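Local coordinates for protein acyl-coa oxidase (Arabidopsis thaliana, PDB 1W07) that oxidises long- and medium-chain acyl-CoAs to 2-trans-enoyl-CoAs with FAD and molecular oxygen, releasing hydrogen peroxide in peroxisomal fatty acid beta-oxidation, at residues B[477-490]-B[557-571]. The protein carries 1 engineered substitution. Sequence-based numbering, arbitrary orientation.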
loop_
_atom_site.group_PDB
_atom_site.type_symbol
_atom_site.label_atom_id
_atom_site.label_comp_id
_atom_site.label_asym_id
_atom_site.label_seq_id
_atom_site.Cartn_x
_atom_site.Cartn_y
_atom_site.Cartn_z
ATOM N N TRP B 477 31.014 11.855 0.436
ATOM C CA TRP B 477 29.932 11.074 -0.149
ATOM C C TRP B 477 29.209 11.808 -1.268
ATOM O O TRP B 477 28.215 11.315 -1.786
ATOM C CB TRP B 477 28.941 10.642 0.934
ATOM C CG TRP B 477 29.399 9.432 1.683
ATOM C CD1 TRP B 477 29.787 9.369 2.992
ATOM C CD2 TRP B 477 29.509 8.108 1.168
ATOM N NE1 TRP B 477 30.131 8.081 3.327
ATOM C CE2 TRP B 477 29.975 7.286 2.219
ATOM C CE3 TRP B 477 29.256 7.529 -0.083
ATOM C CZ2 TRP B 477 30.196 5.914 2.054
ATOM C CZ3 TRP B 477 29.474 6.167 -0.242
ATOM C CH2 TRP B 477 29.940 5.379 0.817
ATOM N N LEU B 478 29.708 12.990 -1.634
ATOM C CA LEU B 478 29.106 13.771 -2.718
ATOM C C LEU B 478 29.945 13.586 -3.976
ATOM O O LEU B 478 29.666 14.166 -5.024
ATOM C CB LEU B 478 29.024 15.257 -2.344
ATOM C CG LEU B 478 28.168 15.598 -1.116
ATOM C CD1 LEU B 478 28.258 17.104 -0.813
ATOM C CD2 LEU B 478 26.711 15.144 -1.351
ATOM N N ASN B 479 30.983 12.767 -3.863
ATOM C CA ASN B 479 31.850 12.492 -5.006
ATOM C C ASN B 479 31.276 11.321 -5.809
ATOM O O ASN B 479 31.059 10.235 -5.266
ATOM C CB ASN B 479 33.255 12.159 -4.522
ATOM C CG ASN B 479 34.232 12.009 -5.656
ATOM O OD1 ASN B 479 34.114 11.102 -6.475
ATOM N ND2 ASN B 479 35.197 12.918 -5.727
ATOM N N PRO B 480 31.030 11.528 -7.113
ATOM C CA PRO B 480 30.475 10.491 -7.991
ATOM C C PRO B 480 31.254 9.169 -8.033
ATOM O O PRO B 480 30.653 8.095 -8.068
ATOM C CB PRO B 480 30.399 11.187 -9.350
ATOM C CG PRO B 480 31.509 12.176 -9.294
ATOM C CD PRO B 480 31.408 12.725 -7.888
ATOM N N ASP B 481 32.583 9.245 -8.032
ATOM C CA ASP B 481 33.408 8.041 -8.060
ATOM C C ASP B 481 33.312 7.255 -6.751
ATOM O O ASP B 481 33.406 6.028 -6.739
ATOM C CB ASP B 481 34.870 8.414 -8.335
ATOM C CG ASP B 481 35.059 9.027 -9.699
ATOM O OD1 ASP B 481 34.664 8.375 -10.687
ATOM O OD2 ASP B 481 35.595 10.151 -9.795
ATOM N N VAL B 482 33.132 7.972 -5.651
ATOM C CA VAL B 482 33.031 7.321 -4.353
ATOM C C VAL B 482 31.693 6.573 -4.265
ATOM O O VAL B 482 31.607 5.453 -3.734
ATOM C CB VAL B 482 33.112 8.355 -3.203
ATOM C CG1 VAL B 482 32.813 7.683 -1.896
ATOM C CG2 VAL B 482 34.517 8.998 -3.163
ATOM N N VAL B 483 30.647 7.192 -4.795
ATOM C CA VAL B 483 29.330 6.585 -4.772
ATOM C C VAL B 483 29.281 5.401 -5.724
ATOM O O VAL B 483 28.866 4.318 -5.336
ATOM C CB VAL B 483 28.246 7.621 -5.152
ATOM C CG1 VAL B 483 26.884 6.935 -5.288
ATOM C CG2 VAL B 483 28.191 8.703 -4.084
ATOM N N LEU B 484 29.723 5.603 -6.960
ATOM C CA LEU B 484 29.704 4.534 -7.947
ATOM C C LEU B 484 30.487 3.324 -7.482
ATOM O O LEU B 484 30.022 2.189 -7.611
ATOM C CB LEU B 484 30.254 5.018 -9.291
ATOM C CG LEU B 484 29.312 5.856 -10.153
ATOM C CD1 LEU B 484 30.037 6.337 -11.396
ATOM C CD2 LEU B 484 28.105 5.018 -10.540
ATOM N N GLU B 485 31.679 3.561 -6.944
ATOM C CA GLU B 485 32.522 2.475 -6.457
ATOM C C GLU B 485 31.783 1.675 -5.397
ATOM O O GLU B 485 31.772 0.447 -5.427
ATOM C CB GLU B 485 33.822 3.030 -5.867
ATOM C CG GLU B 485 34.731 1.961 -5.288
ATOM C CD GLU B 485 35.958 2.544 -4.619
ATOM O OE1 GLU B 485 35.801 3.354 -3.677
ATOM O OE2 GLU B 485 37.080 2.189 -5.032
ATOM N N ALA B 486 31.170 2.378 -4.456
ATOM C CA ALA B 486 30.423 1.719 -3.393
ATOM C C ALA B 486 29.290 0.848 -3.939
ATOM O O ALA B 486 29.155 -0.309 -3.539
ATOM C CB ALA B 486 29.860 2.750 -2.445
ATOM N N PHE B 487 28.474 1.393 -4.843
ATOM C CA PHE B 487 27.357 0.627 -5.415
ATOM C C PHE B 487 27.800 -0.515 -6.335
ATOM O O PHE B 487 27.171 -1.571 -6.357
ATOM C CB PHE B 487 26.398 1.547 -6.179
ATOM C CG PHE B 487 25.379 2.229 -5.302
ATOM C CD1 PHE B 487 25.752 3.253 -4.437
ATOM C CD2 PHE B 487 24.048 1.823 -5.324
ATOM C CE1 PHE B 487 24.817 3.860 -3.604
ATOM C CE2 PHE B 487 23.103 2.421 -4.501
ATOM C CZ PHE B 487 23.491 3.443 -3.636
ATOM N N GLU B 488 28.869 -0.307 -7.099
ATOM C CA GLU B 488 29.360 -1.353 -7.997
ATOM C C GLU B 488 29.908 -2.507 -7.166
ATOM O O GLU B 488 29.602 -3.667 -7.423
ATOM C CB GLU B 488 30.450 -0.813 -8.933
ATOM C CG GLU B 488 29.986 0.284 -9.881
ATOM C CD GLU B 488 31.088 0.760 -10.805
ATOM O OE1 GLU B 488 32.264 0.708 -10.394
ATOM O OE2 GLU B 488 30.783 1.207 -11.931
ATOM N N ALA B 489 30.707 -2.183 -6.159
ATOM C CA ALA B 489 31.272 -3.202 -5.281
ATOM C C ALA B 489 30.177 -3.991 -4.566
ATOM O O ALA B 489 30.210 -5.220 -4.510
ATOM C CB ALA B 489 32.187 -2.553 -4.255
ATOM N N ARG B 490 29.206 -3.279 -4.013
ATOM C CA ARG B 490 28.107 -3.916 -3.305
ATOM C C ARG B 490 27.329 -4.891 -4.195
ATOM O O ARG B 490 27.006 -6.006 -3.778
ATOM C CB ARG B 490 27.180 -2.834 -2.737
ATOM C CG ARG B 490 25.859 -3.345 -2.209
ATOM C CD ARG B 490 24.720 -2.873 -3.096
ATOM N NE ARG B 490 23.401 -3.222 -2.547
ATOM C CZ ARG B 490 22.281 -2.585 -2.880
ATOM N NH1 ARG B 490 22.324 -1.573 -3.744
ATOM N NH2 ARG B 490 21.126 -2.950 -2.354
ATOM N N TYR B 557 22.334 12.727 -5.010
ATOM C CA TYR B 557 22.994 12.090 -3.883
ATOM C C TYR B 557 22.070 11.694 -2.746
ATOM O O TYR B 557 22.424 10.837 -1.930
ATOM C CB TYR B 557 24.180 12.939 -3.404
ATOM C CG TYR B 557 25.279 12.947 -4.432
ATOM C CD1 TYR B 557 25.315 13.922 -5.431
ATOM C CD2 TYR B 557 26.212 11.909 -4.492
ATOM C CE1 TYR B 557 26.244 13.853 -6.469
ATOM C CE2 TYR B 557 27.143 11.838 -5.529
ATOM C CZ TYR B 557 27.151 12.800 -6.510
ATOM O OH TYR B 557 28.031 12.669 -7.561
ATOM N N ILE B 558 20.891 12.307 -2.689
ATOM C CA ILE B 558 19.887 11.934 -1.693
ATOM C C ILE B 558 19.416 10.529 -2.082
ATOM O O ILE B 558 19.289 9.652 -1.233
ATOM C CB ILE B 558 18.639 12.874 -1.718
ATOM C CG1 ILE B 558 18.925 14.160 -0.937
ATOM C CG2 ILE B 558 17.407 12.127 -1.150
ATOM C CD1 ILE B 558 17.778 15.167 -0.965
ATOM N N TYR B 559 19.150 10.320 -3.369
ATOM C CA TYR B 559 18.697 9.007 -3.849
ATOM C C TYR B 559 19.738 7.925 -3.490
ATOM O O TYR B 559 19.422 6.912 -2.855
ATOM C CB TYR B 559 18.473 9.061 -5.376
ATOM C CG TYR B 559 17.991 7.758 -6.004
ATOM C CD1 TYR B 559 16.711 7.246 -5.744
ATOM C CD2 TYR B 559 18.845 6.996 -6.791
ATOM C CE1 TYR B 559 16.304 5.987 -6.253
ATOM C CE2 TYR B 559 18.460 5.749 -7.294
ATOM C CZ TYR B 559 17.207 5.249 -7.031
ATOM O OH TYR B 559 16.870 4.015 -7.557
ATOM N N ALA B 560 20.987 8.165 -3.874
ATOM C CA ALA B 560 22.068 7.226 -3.613
ATOM C C ALA B 560 22.317 6.982 -2.125
ATOM O O ALA B 560 22.360 5.835 -1.672
ATOM C CB ALA B 560 23.348 7.711 -4.289
ATOM N N LEU B 561 22.477 8.054 -1.361
ATOM C CA LEU B 561 22.740 7.923 0.067
ATOM C C LEU B 561 21.564 7.317 0.816
ATOM O O LEU B 561 21.752 6.662 1.842
ATOM C CB LEU B 561 23.101 9.281 0.670
ATOM C CG LEU B 561 24.366 9.943 0.109
ATOM C CD1 LEU B 561 24.625 11.273 0.816
ATOM C CD2 LEU B 561 25.540 8.995 0.296
ATOM N N TYR B 562 20.348 7.534 0.317
ATOM C CA TYR B 562 19.172 6.962 0.956
ATOM C C TYR B 562 19.183 5.449 0.780
ATOM O O TYR B 562 18.905 4.704 1.719
ATOM C CB TYR B 562 17.890 7.532 0.344
ATOM C CG TYR B 562 16.656 6.883 0.915
ATOM C CD1 TYR B 562 16.255 7.153 2.221
ATOM C CD2 TYR B 562 15.910 5.974 0.167
ATOM C CE1 TYR B 562 15.149 6.535 2.773
ATOM C CE2 TYR B 562 14.791 5.348 0.709
ATOM C CZ TYR B 562 14.421 5.636 2.014
ATOM O OH TYR B 562 13.327 5.024 2.582
ATOM N N LEU B 563 19.497 4.998 -0.430
ATOM C CA LEU B 563 19.539 3.560 -0.708
ATOM C C LEU B 563 20.699 2.915 0.046
ATOM O O LEU B 563 20.584 1.790 0.538
ATOM C CB LEU B 563 19.686 3.302 -2.211
ATOM C CG LEU B 563 18.472 3.578 -3.123
ATOM C CD1 LEU B 563 18.834 3.241 -4.568
ATOM C CD2 LEU B 563 17.280 2.739 -2.673
ATOM N N LEU B 564 21.819 3.624 0.148
ATOM C CA LEU B 564 22.959 3.086 0.877
ATOM C C LEU B 564 22.533 2.821 2.321
ATOM O O LEU B 564 22.823 1.772 2.892
ATOM C CB LEU B 564 24.118 4.082 0.831
ATOM C CG LEU B 564 25.492 3.542 1.273
ATOM C CD1 LEU B 564 26.593 4.340 0.617
ATOM C CD2 LEU B 564 25.607 3.623 2.769
ATOM N N HIS B 565 21.832 3.778 2.909
ATOM C CA HIS B 565 21.360 3.636 4.277
ATOM C C HIS B 565 20.314 2.529 4.397
ATOM O O HIS B 565 20.382 1.685 5.300
ATOM C CB HIS B 565 20.786 4.971 4.767
ATOM C CG HIS B 565 20.263 4.933 6.166
ATOM N ND1 HIS B 565 18.999 4.478 6.476
ATOM C CD2 HIS B 565 20.833 5.293 7.339
ATOM C CE1 HIS B 565 18.810 4.569 7.781
ATOM N NE2 HIS B 565 19.909 5.058 8.328
ATOM N N LYS B 566 19.349 2.522 3.481
ATOM C CA LYS B 566 18.291 1.511 3.500
ATOM C C LYS B 566 18.836 0.089 3.344
ATOM O O LYS B 566 18.310 -0.853 3.934
ATOM C CB LYS B 566 17.282 1.816 2.385
ATOM C CG LYS B 566 16.146 0.806 2.273
ATOM C CD LYS B 566 15.140 1.245 1.208
ATOM C CE LYS B 566 14.059 0.192 0.962
ATOM N NZ LYS B 566 13.340 -0.195 2.205
ATOM N N HIS B 567 19.893 -0.065 2.555
ATOM C CA HIS B 567 20.498 -1.380 2.326
ATOM C C HIS B 567 21.895 -1.429 2.931
ATOM O O HIS B 567 22.764 -2.141 2.437
ATOM C CB HIS B 567 20.587 -1.652 0.827
ATOM C CG HIS B 567 19.250 -1.741 0.152
ATOM N ND1 HIS B 567 18.379 -2.789 0.361
ATOM C CD2 HIS B 567 18.629 -0.903 -0.710
ATOM C CE1 HIS B 567 17.276 -2.590 -0.338
ATOM N NE2 HIS B 567 17.403 -1.453 -0.999
ATOM N N LEU B 568 22.090 -0.666 4.001
ATOM C CA LEU B 568 23.368 -0.582 4.701
ATOM C C LEU B 568 24.053 -1.946 4.860
ATOM O O LEU B 568 25.251 -2.079 4.599
ATOM C CB LEU B 568 23.169 0.074 6.081
ATOM C CG LEU B 568 24.433 0.311 6.933
ATOM C CD1 LEU B 568 25.368 1.242 6.184
ATOM C CD2 LEU B 568 24.075 0.906 8.295
ATOM N N GLY B 569 23.286 -2.949 5.281
ATOM C CA GLY B 569 23.826 -4.286 5.464
ATOM C C GLY B 569 24.593 -4.802 4.256
ATOM O O GLY B 569 25.622 -5.465 4.417
ATOM N N ASP B 570 24.101 -4.510 3.049
ATOM C CA ASP B 570 24.760 -4.953 1.812
ATOM C C ASP B 570 26.143 -4.302 1.644
ATOM O O ASP B 570 27.100 -4.964 1.232
ATOM C CB ASP B 570 23.919 -4.598 0.577
ATOM C CG ASP B 570 22.587 -5.333 0.517
ATOM O OD1 ASP B 570 22.373 -6.301 1.277
ATOM O OD2 ASP B 570 21.751 -4.931 -0.321
ATOM N N PHE B 571 26.244 -3.004 1.935
ATOM C CA PHE B 571 27.516 -2.289 1.794
ATOM C C PHE B 571 28.555 -2.651 2.875
ATOM O O PHE B 571 29.740 -2.813 2.569
ATOM C CB PHE B 571 27.271 -0.774 1.795
ATOM C CG PHE B 571 26.470 -0.286 0.616
ATOM C CD1 PHE B 571 25.086 -0.426 0.588
ATOM C CD2 PHE B 571 27.104 0.294 -0.478
ATOM C CE1 PHE B 571 24.340 -0.000 -0.509
ATOM C CE2 PHE B 571 26.368 0.724 -1.584
ATOM C CZ PHE B 571 24.980 0.575 -1.598
HETATM O O HOH W 1 27.585 -7.198 -0.728
#
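Arg490 meets Asp570 side-on: NE and NH2 both point at the single oxygen OD2 in a salt bridge, with Arg490 NH2 the nearer to Asp570 OD2 at 2.9 Å and the straighter (N-H...O 157°). NH2 uses the anti lone pair, while NE comes in on the same anti side from somewhat out of the carboxylate plane. Before the guanidinium, the arginine's CG lies 3.9 Å from the ring centroid of Phe571, almost along its normal, a CH-pi contact that the bend at chi2 makes compatible with the turn to the carboxylate. NH2 also lies over a face of the His567 ring. Replacing Arg490 with an alanine would remove both N-H donors and is likely to leave Asp570 without its ionic mate and take away the methylene cover over the centre of the Phe571 ring. The edge of Phe571 in turn points at the face of Phe487 (planes at 71°), and Phe487 is a knob among Ala560, Leu563, Leu564 and Phe571. Tyr557 closes the other end: Leu478 CA covers one face, while Val483 CG2 lies 3.6 Å from Tyr557 CE2, at the ring edge. Helices 480-490 and 557-566 cross at 36° within the C-terminal helical domain. Helix 516-538 flanks the Arg490 end, where Gln528 accepts from Arg490 NH1, and helix 579-596 packs against Trp477 and Leu478.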